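TPR repeat-containing protein YrrB (Bacillus subtilis, PDB 2Q7F) probably mediates complex formation among RNA sulfuration components, RNA processing components and aminoacyl-tRNA synthetases, as a monomer built of TPR repeats. Local coordinates at residues Arg75-Tyr80 against Gly98-Val103; Thr92-Ala97 against Phe114-Arg119. All blocks are in the same frame, centred on the assembly; numbering follows the deposited sequence.

Contact 1: residues Arg75-Tyr80 against Gly98-Val103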
ATOM      1  N   ARG A  75      13.930   6.794  17.298  1.00 44.53           N
ATOM      2  CA  ARG A  75      13.532   7.896  18.139  1.00 44.14           C
ATOM      3  C   ARG A  75      12.119   8.373  17.775  1.00 43.83           C
ATOM      4  O   ARG A  75      11.331   8.692  18.659  1.00 43.89           O
ATOM      5  CB  ARG A  75      14.556   9.017  18.058  1.00 44.18           C
ATOM      6  CG  ARG A  75      14.531   9.973  19.237  1.00 43.50           C
ATOM      7  CD  ARG A  75      15.656  10.984  19.097  1.00 43.31           C
ATOM      8  NE  ARG A  75      15.596  12.023  20.120  1.00 43.38           N
ATOM      9  CZ  ARG A  75      15.907  13.302  19.923  1.00 42.71           C
ATOM     10  NH1 ARG A  75      16.291  13.712  18.722  1.00 42.97           N
ATOM     11  NH2 ARG A  75      15.824  14.173  20.931  1.00 40.56           N
ATOM     12  N   ALA A  76      11.792   8.389  16.485  1.00 43.48           N
ATOM     13  CA  ALA A  76      10.414   8.655  16.046  1.00 43.35           C
ATOM     14  C   ALA A  76       9.416   7.738  16.775  1.00 43.32           C
ATOM     15  O   ALA A  76       8.370   8.210  17.290  1.00 43.59           O
ATOM     16  CB  ALA A  76      10.280   8.510  14.520  1.00 42.85           C
ATOM     17  N   LEU A  77       9.758   6.447  16.838  1.00 42.78           N
ATOM     18  CA  LEU A  77       8.949   5.438  17.529  1.00 42.50           C
ATOM     19  C   LEU A  77       8.791   5.707  19.007  1.00 42.23           C
ATOM     20  O   LEU A  77       7.742   5.416  19.576  1.00 42.16           O
ATOM     21  CB  LEU A  77       9.517   4.027  17.332  1.00 42.39           C
ATOM     22  CG  LEU A  77       9.239   3.385  15.964  1.00 42.68           C
ATOM     23  CD1 LEU A  77      10.050   2.105  15.761  1.00 40.20           C
ATOM     24  CD2 LEU A  77       7.735   3.153  15.696  1.00 40.51           C
ATOM     25  N   ALA A  78       9.829   6.254  19.628  1.00 41.97           N
ATOM     26  CA  ALA A  78       9.753   6.602  21.036  1.00 41.88           C
ATOM     27  C   ALA A  78       8.808   7.779  21.250  1.00 42.17           C
ATOM     28  O   ALA A  78       8.097   7.830  22.242  1.00 42.23           O
ATOM     29  CB  ALA A  78      11.112   6.887  21.587  1.00 41.39           C
ATOM     30  N   PHE A  79       8.773   8.711  20.308  1.00 42.80           N
ATOM     31  CA  PHE A  79       7.858   9.845  20.431  1.00 43.55           C
ATOM     32  C   PHE A  79       6.400   9.480  20.141  1.00 43.96           C
ATOM     33  O   PHE A  79       5.511   9.936  20.853  1.00 43.96           O
ATOM     34  CB  PHE A  79       8.329  11.030  19.596  1.00 43.46           C
ATOM     35  CG  PHE A  79       9.396  11.843  20.266  1.00 44.13           C
ATOM     36  CD1 PHE A  79       9.060  12.837  21.179  1.00 43.41           C
ATOM     37  CD2 PHE A  79      10.735  11.600  20.011  1.00 44.35           C
ATOM     38  CE1 PHE A  79      10.036  13.580  21.813  1.00 42.26           C
ATOM     39  CE2 PHE A  79      11.724  12.348  20.643  1.00 44.54           C
ATOM     40  CZ  PHE A  79      11.363  13.348  21.547  1.00 42.99           C
ATOM     41  N   TYR A  80       6.163   8.645  19.116  1.00 44.20           N
ATOM     42  CA  TYR A  80       4.820   8.098  18.845  1.00 43.87           C
ATOM     43  C   TYR A  80       4.337   7.327  20.055  1.00 44.18           C
ATOM     44  O   TYR A  80       3.169   7.422  20.428  1.00 44.36           O
ATOM     45  CB  TYR A  80       4.796   7.176  17.622  1.00 43.16           C
ATOM     46  CG  TYR A  80       5.034   7.860  16.298  1.00 43.30           C
ATOM     47  CD1 TYR A  80       4.241   8.961  15.888  1.00 42.47           C
ATOM     48  CD2 TYR A  80       6.042   7.411  15.435  1.00 41.61           C
ATOM     49  CE1 TYR A  80       4.466   9.593  14.660  1.00 39.80           C
ATOM     50  CE2 TYR A  80       6.272   8.041  14.203  1.00 40.23           C
ATOM     51  CZ  TYR A  80       5.484   9.120  13.828  1.00 41.34           C
ATOM     52  OH  TYR A  80       5.718   9.729  12.615  1.00 42.95           O
ATOM     53  N   GLY A  98       3.371   3.273  11.955  1.00 47.80           N
ATOM     54  CA  GLY A  98       3.149   2.249  10.929  1.00 48.14           C
ATOM     55  C   GLY A  98       4.086   2.408   9.753  1.00 48.63           C
ATOM     56  O   GLY A  98       4.698   1.432   9.304  1.00 48.27           O
ATOM     57  N   ASN A  99       4.214   3.649   9.275  1.00 48.94           N
ATOM     58  CA  ASN A  99       5.142   3.964   8.198  1.00 49.44           C
ATOM     59  C   ASN A  99       6.598   3.619   8.547  1.00 49.64           C
ATOM     60  O   ASN A  99       7.353   3.156   7.690  1.00 49.86           O
ATOM     61  CB  ASN A  99       5.002   5.422   7.774  1.00 49.44           C
ATOM     62  CG  ASN A  99       3.784   5.654   6.899  1.00 51.09           C
ATOM     63  OD1 ASN A  99       2.958   6.545   7.156  1.00 52.88           O
ATOM     64  ND2 ASN A  99       3.659   4.847   5.855  1.00 52.88           N
ATOM     65  N   VAL A 100       6.977   3.822   9.804  1.00 49.49           N
ATOM     66  CA  VAL A 100       8.321   3.473  10.251  1.00 49.89           C
ATOM     67  C   VAL A 100       8.511   1.962  10.130  1.00 50.15           C
ATOM     68  O   VAL A 100       9.528   1.489   9.633  1.00 49.83           O
ATOM     69  CB  VAL A 100       8.581   3.955  11.705  1.00 50.02           C
ATOM     70  CG1 VAL A 100       9.937   3.453  12.230  1.00 49.04           C
ATOM     71  CG2 VAL A 100       8.511   5.478  11.775  1.00 49.10           C
ATOM     72  N   TYR A 101       7.499   1.224  10.569  1.00 50.66           N
ATOM     73  CA  TYR A 101       7.502  -0.219  10.495  1.00 51.10           C
ATOM     74  C   TYR A 101       7.574  -0.693   9.051  1.00 51.19           C
ATOM     75  O   TYR A 101       8.205  -1.713   8.759  1.00 51.18           O
ATOM     76  CB  TYR A 101       6.284  -0.794  11.216  1.00 51.25           C
ATOM     77  CG  TYR A 101       6.485  -0.901  12.705  1.00 52.06           C
ATOM     78  CD1 TYR A 101       7.415  -1.798  13.239  1.00 53.50           C
ATOM     79  CD2 TYR A 101       5.750  -0.118  13.587  1.00 53.15           C
ATOM     80  CE1 TYR A 101       7.608  -1.904  14.620  1.00 53.89           C
ATOM     81  CE2 TYR A 101       5.940  -0.214  14.979  1.00 53.38           C
ATOM     82  CZ  TYR A 101       6.872  -1.105  15.486  1.00 53.16           C
ATOM     83  OH  TYR A 101       7.069  -1.208  16.851  1.00 53.01           O
ATOM     84  N   VAL A 102       6.940   0.057   8.154  1.00 51.45           N
ATOM     85  CA  VAL A 102       6.964  -0.272   6.730  1.00 51.60           C
ATOM     86  C   VAL A 102       8.387  -0.118   6.200  1.00 51.88           C
ATOM     87  O   VAL A 102       8.915  -1.021   5.549  1.00 51.83           O
ATOM     88  CB  VAL A 102       5.950   0.580   5.915  1.00 51.36           C
ATOM     89  CG1 VAL A 102       6.282   0.572   4.448  1.00 50.73           C
ATOM     90  CG2 VAL A 102       4.547   0.051   6.117  1.00 51.34           C
ATOM     91  N   VAL A 103       9.011   1.015   6.511  1.00 52.07           N
ATOM     92  CA  VAL A 103      10.355   1.293   6.029  1.00 52.48           C
ATOM     93  C   VAL A 103      11.304   0.194   6.501  1.00 52.96           C
ATOM     94  O   VAL A 103      12.190  -0.222   5.773  1.00 53.25           O
ATOM     95  CB  VAL A 103      10.838   2.701   6.452  1.00 52.23           C
ATOM     96  CG1 VAL A 103      12.293   2.929   6.051  1.00 51.78           C
ATOM     97  CG2 VAL A 103       9.960   3.748   5.821  1.00 51.40           C
TER

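Contact 2: residues Thr92-Ala97 against Phe114-Arg119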
ATOM      1  N   THR A  92      -3.027   9.481  14.115  1.00 47.48           N
ATOM      2  CA  THR A  92      -1.830   9.877  13.371  1.00 46.56           C
ATOM      3  C   THR A  92      -0.555   9.284  13.994  1.00 46.46           C
ATOM      4  O   THR A  92       0.420   9.041  13.303  1.00 46.22           O
ATOM      5  CB  THR A  92      -1.733  11.412  13.254  1.00 46.49           C
ATOM      6  OG1 THR A  92      -1.937  12.002  14.544  1.00 46.15           O
ATOM      7  CG2 THR A  92      -2.796  11.960  12.288  1.00 45.18           C
ATOM      8  N   ALA A  93      -0.576   9.029  15.298  1.00 46.33           N
ATOM      9  CA  ALA A  93       0.537   8.348  15.949  1.00 46.23           C
ATOM     10  C   ALA A  93       0.627   6.877  15.532  1.00 46.27           C
ATOM     11  O   ALA A  93       1.728   6.366  15.295  1.00 46.42           O
ATOM     12  CB  ALA A  93       0.445   8.480  17.451  1.00 46.13           C
ATOM     13  N   TYR A  94      -0.520   6.203  15.420  1.00 45.97           N
ATOM     14  CA  TYR A  94      -0.549   4.833  14.897  1.00 45.59           C
ATOM     15  C   TYR A  94      -0.079   4.801  13.446  1.00 45.97           C
ATOM     16  O   TYR A  94       0.704   3.916  13.049  1.00 46.17           O
ATOM     17  CB  TYR A  94      -1.946   4.221  15.010  1.00 44.95           C
ATOM     18  CG  TYR A  94      -2.365   3.935  16.429  1.00 44.32           C
ATOM     19  CD1 TYR A  94      -1.562   3.145  17.264  1.00 43.33           C
ATOM     20  CD2 TYR A  94      -3.572   4.435  16.940  1.00 42.83           C
ATOM     21  CE1 TYR A  94      -1.939   2.874  18.564  1.00 42.38           C
ATOM     22  CE2 TYR A  94      -3.960   4.172  18.253  1.00 41.73           C
ATOM     23  CZ  TYR A  94      -3.133   3.391  19.060  1.00 43.00           C
ATOM     24  OH  TYR A  94      -3.482   3.120  20.369  1.00 43.27           O
ATOM     25  N   TYR A  95      -0.555   5.772  12.664  1.00 45.94           N
ATOM     26  CA  TYR A  95      -0.180   5.891  11.260  1.00 45.97           C
ATOM     27  C   TYR A  95       1.312   6.201  11.072  1.00 46.21           C
ATOM     28  O   TYR A  95       1.978   5.595  10.231  1.00 46.26           O
ATOM     29  CB  TYR A  95      -1.034   6.946  10.573  1.00 45.85           C
ATOM     30  CG  TYR A  95      -0.783   7.053   9.090  1.00 46.68           C
ATOM     31  CD1 TYR A  95      -1.203   6.047   8.219  1.00 47.11           C
ATOM     32  CD2 TYR A  95      -0.110   8.149   8.549  1.00 46.82           C
ATOM     33  CE1 TYR A  95      -0.978   6.140   6.852  1.00 46.80           C
ATOM     34  CE2 TYR A  95       0.131   8.242   7.180  1.00 46.38           C
ATOM     35  CZ  TYR A  95      -0.314   7.238   6.342  1.00 46.79           C
ATOM     36  OH  TYR A  95      -0.087   7.312   4.987  1.00 47.54           O
ATOM     37  N   GLY A  96       1.826   7.149  11.853  1.00 46.13           N
ATOM     38  CA  GLY A  96       3.220   7.540  11.774  1.00 46.17           C
ATOM     39  C   GLY A  96       4.117   6.379  12.133  1.00 46.63           C
ATOM     40  O   GLY A  96       5.069   6.101  11.416  1.00 46.96           O
ATOM     41  N   ALA A  97       3.808   5.689  13.231  1.00 46.61           N
ATOM     42  CA  ALA A  97       4.583   4.516  13.649  1.00 46.82           C
ATOM     43  C   ALA A  97       4.529   3.409  12.606  1.00 47.25           C
ATOM     44  O   ALA A  97       5.510   2.699  12.405  1.00 47.16           O
ATOM     45  CB  ALA A  97       4.096   3.989  14.996  1.00 46.38           C
ATOM     46  N   PHE A 114      -1.496   0.095  11.408  1.00 46.15           N
ATOM     47  CA  PHE A 114      -2.456   0.647  10.446  1.00 46.04           C
ATOM     48  C   PHE A 114      -3.890   0.322  10.812  1.00 46.37           C
ATOM     49  O   PHE A 114      -4.771   1.161  10.671  1.00 46.47           O
ATOM     50  CB  PHE A 114      -2.155   0.210   9.016  1.00 45.56           C
ATOM     51  CG  PHE A 114      -0.952   0.868   8.429  1.00 45.59           C
ATOM     52  CD1 PHE A 114      -0.692   2.221   8.666  1.00 46.13           C
ATOM     53  CD2 PHE A 114      -0.075   0.152   7.629  1.00 46.07           C
ATOM     54  CE1 PHE A 114       0.443   2.850   8.124  1.00 45.65           C
ATOM     55  CE2 PHE A 114       1.056   0.771   7.081  1.00 46.25           C
ATOM     56  CZ  PHE A 114       1.310   2.125   7.331  1.00 45.45           C
ATOM     57  N   GLU A 115      -4.125  -0.897  11.280  1.00 46.89           N
ATOM     58  CA  GLU A 115      -5.461  -1.280  11.686  1.00 47.56           C
ATOM     59  C   GLU A 115      -5.886  -0.514  12.949  1.00 47.41           C
ATOM     60  O   GLU A 115      -7.064  -0.186  13.111  1.00 47.70           O
ATOM     61  CB  GLU A 115      -5.571  -2.800  11.845  1.00 47.78           C
ATOM     62  CG  GLU A 115      -6.925  -3.346  11.391  1.00 50.31           C
ATOM     63  CD  GLU A 115      -6.851  -4.744  10.785  1.00 52.96           C
ATOM     64  OE1 GLU A 115      -6.137  -4.939   9.780  1.00 54.18           O
ATOM     65  OE2 GLU A 115      -7.523  -5.655  11.310  1.00 54.43           O
ATOM     66  N   LYS A 116      -4.931  -0.204  13.824  1.00 47.33           N
ATOM     67  CA  LYS A 116      -5.218   0.628  14.998  1.00 46.98           C
ATOM     68  C   LYS A 116      -5.535   2.063  14.596  1.00 46.76           C
ATOM     69  O   LYS A 116      -6.400   2.708  15.204  1.00 46.72           O
ATOM     70  CB  LYS A 116      -4.073   0.598  16.013  1.00 47.12           C
ATOM     71  CG  LYS A 116      -3.932  -0.710  16.789  1.00 47.40           C
ATOM     72  CD  LYS A 116      -2.976  -0.526  17.945  1.00 49.17           C
ATOM     73  CE  LYS A 116      -2.407  -1.828  18.454  1.00 49.66           C
ATOM     74  NZ  LYS A 116      -3.462  -2.740  18.946  1.00 51.97           N
ATOM     75  N   ALA A 117      -4.847   2.557  13.569  1.00 46.42           N
ATOM     76  CA  ALA A 117      -5.120   3.892  13.047  1.00 46.29           C
ATOM     77  C   ALA A 117      -6.563   3.940  12.562  1.00 46.52           C
ATOM     78  O   ALA A 117      -7.364   4.780  13.012  1.00 46.61           O
ATOM     79  CB  ALA A 117      -4.149   4.245  11.932  1.00 45.91           C
ATOM     80  N   LEU A 118      -6.887   3.003  11.674  1.00 46.53           N
ATOM     81  CA  LEU A 118      -8.234   2.826  11.172  1.00 47.12           C
ATOM     82  C   LEU A 118      -9.245   2.654  12.312  1.00 47.51           C
ATOM     83  O   LEU A 118     -10.322   3.257  12.286  1.00 47.91           O
ATOM     84  CB  LEU A 118      -8.274   1.647  10.200  1.00 47.22           C
ATOM     85  CG  LEU A 118      -9.599   1.089   9.668  1.00 47.75           C
ATOM     86  CD1 LEU A 118     -10.487   2.157   9.025  1.00 49.15           C
ATOM     87  CD2 LEU A 118      -9.316  -0.011   8.673  1.00 47.02           C
ATOM     88  N   ARG A 119      -8.896   1.859  13.320  1.00 47.58           N
ATOM     89  CA  ARG A 119      -9.778   1.692  14.468  1.00 48.02           C
ATOM     90  C   ARG A 119      -9.958   2.981  15.256  1.00 48.27           C
ATOM     91  O   ARG A 119     -11.045   3.234  15.777  1.00 48.13           O
ATOM     92  CB  ARG A 119      -9.306   0.565  15.378  1.00 48.06           C
ATOM     93  CG  ARG A 119     -10.210  -0.646  15.309  1.00 49.03           C
ATOM     94  CD  ARG A 119      -9.457  -1.952  15.302  1.00 50.91           C
ATOM     95  NE  ARG A 119      -8.459  -2.040  16.361  1.00 52.43           N
ATOM     96  CZ  ARG A 119      -7.460  -2.916  16.369  1.00 52.46           C
ATOM     97  NH1 ARG A 119      -7.336  -3.790  15.378  1.00 51.60           N
ATOM     98  NH2 ARG A 119      -6.592  -2.918  17.375  1.00 53.56           N
TER

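Contact 1: residues Arg75-Tyr80 against Gly98-Val103
Tyr80 OH is held on its own side of the contact with Val100. It makes a hydrogen bond with Asn65 OD1 and a weak one with Ser68 OG. These bonds fix where the far end of the ring sits. The edge of that ring, near its plane, faces Val100, with Tyr80 CE2 4.2 Å from Val100 CG2. Between the two segments every contact is apolar. Val100 has its CG1 anti to the backbone N (chi1 174°), which spreads its two methyls over different partners. CG2 goes to the Tyr80 edge and, more loosely, to Ala76, where Ala76 CB lies 4.5 Å from Val100 CG2. CG1 goes to Leu77, and Leu77 CD1 and Val100 CG1 are 3.8 Å apart. Leu77 has the largest area buried here. Its branches divide the work. CD1 meets Val100, while CD2 reaches both Val100 and Tyr101. Leu77 CD2 comes within 3.9 Å of Tyr101 CE2, approaching the ring obliquely. The Tyr101 side chain starts off to one side of helix 73-86, but its ring end comes nearer and touches Leu77. The two helix segments run roughly antiparallel, at 154°, with axes 10.3 Å apart. That spacing leaves room for the leucine and valine side chains to meet between the backbones. Helix 73-86 lies between helices 57-69 and 91-103. Ala76 and Tyr80 also touch helix 57-69, and Leu77 and Tyr80 reach Ala97 earlier on helix 91-103. Beyond Tyr101 comes helix 107-120, which meets it through Glu109 and Met113.

Contact 2: residues Thr92-Ala97 against Phe114-Arg119
Tyr94 lays one face of its ring on the side chain of Lys116. Lys116 CB sits 3.8 Å from the ring centroid, 11° off the normal, a CH-pi contact over the centre. Further along the chain, Lys116 CD reaches Tyr94 CE1 at 3.6 Å. The amine end then turns away. Tyr94 OH is hydrogen-bonded to Ser88 O, which ties down the far end of the ring. Replacing the ring by an alanine is likely to leave the lysine methylenes without their flat support and Ser88 O without this partner. Phe114 and Tyr95 form the second cluster. Their rings meet obliquely, with planes at 48° and Tyr95 CD1 3.6 Å from Phe114 CE1. Tyr95 CG lies anti to its own amide N (chi1 -175°), which sends its ring to Phe114 while Tyr94 goes to Lys116. Ala117 meets the base of both tyrosines, its CB against their CB atoms. Ala117 CB is 3.8 Å from Tyr94 CB, and its small size is consistent with the close axis distance of 7.8 Å. Two antiparallel helices of one repeat, with aromatic side chains on both and an alanine at the close approach, form the antiparallel helical hairpin of a tetratricopeptide repeat.

Contact 1 and contact 2 share helix 91-103, and their centres are about 11 Å apart. Along the chain the segments alternate: 75-80, 92-97, 98-103, 114-119. Contact 1 joins TPR 2 to TPR 3. Contact 2 lies within TPR 3. Helix 91-103 thus faces the preceding helix 73-86 with one set of side chains and the following helix 107-120 with another. The contacts also touch each other. Tyr80 CE2 of contact 1 packs 3.4 Å from Gly96 C of contact 2, and Val102 CG2 of contact 1 lies 3.7 Å from Phe114 CE2 of contact 2. Hairpin packing and repeat-to-repeat packing are therefore continuous, as in the stacked helical solenoid of TPR proteins.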